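Local coordinates for protein polymeric immunoglobulin receptor (Mus musculus, PDB 4NOF) that probably binds polymeric immunoglobulins through a chain of immunoglobulin V-type domains of which this is the second, at residues I23-K28 against Y91-G96. Sequence-based numbering, arbitrary orientation.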
ATOM      1  N   ILE A  23      -4.611   4.535   0.678  1.00 17.70           N
ATOM      2  CA  ILE A  23      -3.865   4.175  -0.537  1.00 18.30           C
ATOM      3  C   ILE A  23      -4.785   3.382  -1.472  1.00 17.70           C
ATOM      4  O   ILE A  23      -5.406   2.428  -1.045  1.00 17.54           O
ATOM      5  CB  ILE A  23      -2.629   3.311  -0.178  1.00 18.42           C
ATOM      6  CG1 ILE A  23      -1.664   4.093   0.712  1.00 19.46           C
ATOM      7  CG2 ILE A  23      -1.924   2.798  -1.440  1.00 19.14           C
ATOM      8  CD1 ILE A  23      -0.564   3.251   1.320  1.00 21.23           C
ATOM      9  N   GLU A  24      -4.857   3.796  -2.727  1.00 17.61           N
ATOM     10  CA  GLU A  24      -5.637   3.148  -3.762  1.00 20.00           C
ATOM     11  C   GLU A  24      -4.778   2.177  -4.566  1.00 20.28           C
ATOM     12  O   GLU A  24      -3.727   2.561  -5.136  1.00 20.73           O
ATOM     13  CB  GLU A  24      -6.216   4.197  -4.707  1.00 26.74           C
ATOM     14  CG  GLU A  24      -7.184   3.603  -5.719  1.00 31.23           C
ATOM     15  CD  GLU A  24      -7.965   4.673  -6.478  1.00 38.37           C
ATOM     16  OE1 GLU A  24      -8.637   5.495  -5.815  1.00 45.00           O
ATOM     17  OE2 GLU A  24      -7.911   4.671  -7.725  1.00 41.86           O
ATOM     18  N   CYS A  25      -5.229   0.934  -4.659  1.00 17.92           N
ATOM     19  CA  CYS A  25      -4.500  -0.133  -5.345  1.00 19.28           C
ATOM     20  C   CYS A  25      -5.368  -0.701  -6.473  1.00 18.48           C
ATOM     21  O   CYS A  25      -6.181  -1.607  -6.239  1.00 18.39           O
ATOM     22  CB  CYS A  25      -4.169  -1.251  -4.358  1.00 19.10           C
ATOM     23  SG  CYS A  25      -3.031  -0.721  -3.042  1.00 20.71           S
ATOM     24  N   PRO A  26      -5.202  -0.177  -7.690  1.00 19.32           N
ATOM     25  CA  PRO A  26      -5.942  -0.706  -8.841  1.00 20.94           C
ATOM     26  C   PRO A  26      -5.439  -2.046  -9.330  1.00 20.90           C
ATOM     27  O   PRO A  26      -4.268  -2.361  -9.198  1.00 20.90           O
ATOM     28  CB  PRO A  26      -5.730   0.352  -9.952  1.00 22.50           C
ATOM     29  CG  PRO A  26      -4.767   1.352  -9.423  1.00 24.50           C
ATOM     30  CD  PRO A  26      -4.305   0.937  -8.049  1.00 21.91           C
ATOM     31  N   PHE A  27      -6.339  -2.847  -9.898  1.00 20.34           N
ATOM     32  CA  PHE A  27      -5.958  -4.093 -10.522  1.00 19.80           C
ATOM     33  C   PHE A  27      -6.958  -4.453 -11.627  1.00 22.97           C
ATOM     34  O   PHE A  27      -7.997  -3.802 -11.763  1.00 23.41           O
ATOM     35  CB  PHE A  27      -5.843  -5.223  -9.495  1.00 20.62           C
ATOM     36  CG  PHE A  27      -7.109  -5.515  -8.750  1.00 20.26           C
ATOM     37  CD1 PHE A  27      -7.443  -4.813  -7.585  1.00 19.29           C
ATOM     38  CD2 PHE A  27      -8.000  -6.451  -9.221  1.00 21.20           C
ATOM     39  CE1 PHE A  27      -8.642  -5.067  -6.908  1.00 20.80           C
ATOM     40  CE2 PHE A  27      -9.183  -6.733  -8.539  1.00 21.88           C
ATOM     41  CZ  PHE A  27      -9.515  -6.043  -7.390  1.00 20.83           C
ATOM     42  N   LYS A  28      -6.646  -5.535 -12.337  1.00 24.78           N
ATOM     43  CA  LYS A  28      -7.444  -6.015 -13.458  1.00 27.86           C
ATOM     44  C   LYS A  28      -8.236  -7.256 -13.110  1.00 25.81           C
ATOM     45  O   LYS A  28      -7.942  -7.982 -12.170  1.00 24.21           O
ATOM     46  CB  LYS A  28      -6.544  -6.337 -14.657  1.00 28.65           C
ATOM     47  CG  LYS A  28      -5.619  -5.213 -15.072  1.00 32.56           C
ATOM     48  CD  LYS A  28      -6.369  -4.031 -15.632  1.00 36.20           C
ATOM     49  CE  LYS A  28      -5.432  -3.156 -16.453  1.00 39.93           C
ATOM     50  NZ  LYS A  28      -6.085  -1.852 -16.720  1.00 42.67           N
ATOM     51  N   TYR A  91       6.049   2.098  -1.483  1.00 15.21           N
ATOM     52  CA  TYR A  91       5.243   0.906  -1.276  1.00 14.95           C
ATOM     53  C   TYR A  91       4.816   0.365  -2.639  1.00 14.99           C
ATOM     54  O   TYR A  91       4.841   1.050  -3.662  1.00 16.21           O
ATOM     55  CB  TYR A  91       3.986   1.227  -0.480  1.00 15.54           C
ATOM     56  CG  TYR A  91       4.176   1.685   0.952  1.00 14.61           C
ATOM     57  CD1 TYR A  91       4.632   2.971   1.266  1.00 14.91           C
ATOM     58  CD2 TYR A  91       3.799   0.854   2.013  1.00 16.03           C
ATOM     59  CE1 TYR A  91       4.752   3.364   2.567  1.00 15.02           C
ATOM     60  CE2 TYR A  91       3.894   1.270   3.322  1.00 16.14           C
ATOM     61  CZ  TYR A  91       4.390   2.519   3.604  1.00 15.61           C
ATOM     62  OH  TYR A  91       4.482   2.924   4.949  1.00 17.85           O
ATOM     63  N   ILE A  92       4.423  -0.894  -2.644  1.00 14.68           N
ATOM     64  CA  ILE A  92       3.881  -1.553  -3.826  1.00 15.75           C
ATOM     65  C   ILE A  92       2.569  -2.228  -3.454  1.00 16.00           C
ATOM     66  O   ILE A  92       2.524  -3.033  -2.495  1.00 16.52           O
ATOM     67  CB  ILE A  92       4.854  -2.596  -4.451  1.00 17.83           C
ATOM     68  CG1 ILE A  92       6.165  -1.952  -4.887  1.00 20.30           C
ATOM     69  CG2 ILE A  92       4.204  -3.218  -5.660  1.00 19.06           C
ATOM     70  CD1 ILE A  92       7.212  -2.971  -5.347  1.00 21.12           C
ATOM     71  N   CYS A  93       1.521  -1.870  -4.185  1.00 16.18           N
ATOM     72  CA  CYS A  93       0.228  -2.601  -4.179  1.00 17.95           C
ATOM     73  C   CYS A  93       0.378  -3.780  -5.077  1.00 19.29           C
ATOM     74  O   CYS A  93       0.928  -3.632  -6.188  1.00 21.55           O
ATOM     75  CB  CYS A  93      -0.863  -1.796  -4.839  1.00 20.82           C
ATOM     76  SG  CYS A  93      -1.301  -0.252  -4.077  1.00 22.21           S
ATOM     77  N   GLN A  94      -0.144  -4.927  -4.663  1.00 18.65           N
ATOM     78  CA  GLN A  94      -0.149  -6.084  -5.570  1.00 20.01           C
ATOM     79  C   GLN A  94      -1.460  -6.824  -5.494  1.00 20.49           C
ATOM     80  O   GLN A  94      -2.003  -7.065  -4.402  1.00 18.64           O
ATOM     81  CB  GLN A  94       0.991  -7.028  -5.237  1.00 22.30           C
ATOM     82  CG  GLN A  94       1.212  -8.129  -6.273  1.00 25.81           C
ATOM     83  CD  GLN A  94       2.513  -8.897  -6.066  1.00 30.50           C
ATOM     84  OE1 GLN A  94       3.589  -8.322  -6.095  1.00 35.51           O
ATOM     85  NE2 GLN A  94       2.415 -10.207  -5.889  1.00 34.84           N
ATOM     86  N   ALA A  95      -1.979  -7.187  -6.656  1.00 18.99           N
ATOM     87  CA  ALA A  95      -3.070  -8.131  -6.716  1.00 19.78           C
ATOM     88  C   ALA A  95      -2.565  -9.293  -7.535  1.00 20.94           C
ATOM     89  O   ALA A  95      -2.179  -9.108  -8.677  1.00 21.88           O
ATOM     90  CB  ALA A  95      -4.287  -7.522  -7.370  1.00 19.70           C
ATOM     91  N   GLY A  96      -2.547 -10.467  -6.929  1.00 22.98           N
ATOM     92  CA  GLY A  96      -2.011 -11.664  -7.589  1.00 26.16           C
ATOM     93  C   GLY A  96      -0.597 -11.913  -7.210  1.00 28.06           C
ATOM     94  O   GLY A  96      -0.036 -11.200  -6.427  1.00 27.79           O
TER
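The disulfide between Cys-25 and Cys-93 is the inter-sheet bridge of an immunoglobulin V-type domain, tying strand 21-26 (strand B of the fold) to strand 89-95 (strand F) through the middle of the beta sandwich. The domain illustrates how the B-F disulfide pins two face-packed sheets together: the two strands belong to different sheets, and no hydrogen bond joins them; what holds them is one covalent link and the apolar side chains around it. Their axes come within 6.9 Å and run in roughly the same direction, at an angle of 41°, so close contact is confined to a short length of each. At the bridge the CA atoms of Cys-25 and Cys-93 are 5.5 Å apart. Both cysteines place SG beside their own backbone N and anti to the carbonyl carbon, and the S-S torsion of -61° folds the bridge tightly, with Cys-25 CB 3.4 Å from Cys-93 CB. Ile-23, one inward-facing position earlier, lays CG2 over the bridge at 4.1 Å from Cys-93 SG, while its side chain also reaches Leu-38 and Val-106 of the opposite sheet. Ile-23 and both cysteines are buried, and Phe-76 of the neighbouring strand 75-80 touches Cys-25, which sets the bridge in an apolar interior. One inward-facing position past the bridge, Phe-27 packs against Ala-95. With CG set between its backbone N and carbonyl carbon (chi1 60°), the end of the side chain leads away from strand 89-95, and the side chain also touches Phe-76, Met-68 and Lys-36. The methyl of Ala-95 meets the base of this side chain, approaching the ring obliquely: Ala-95 CB sits 3.5 Å from Phe-27 CB and 3.7 Å from the ring carbon Phe-27 CG.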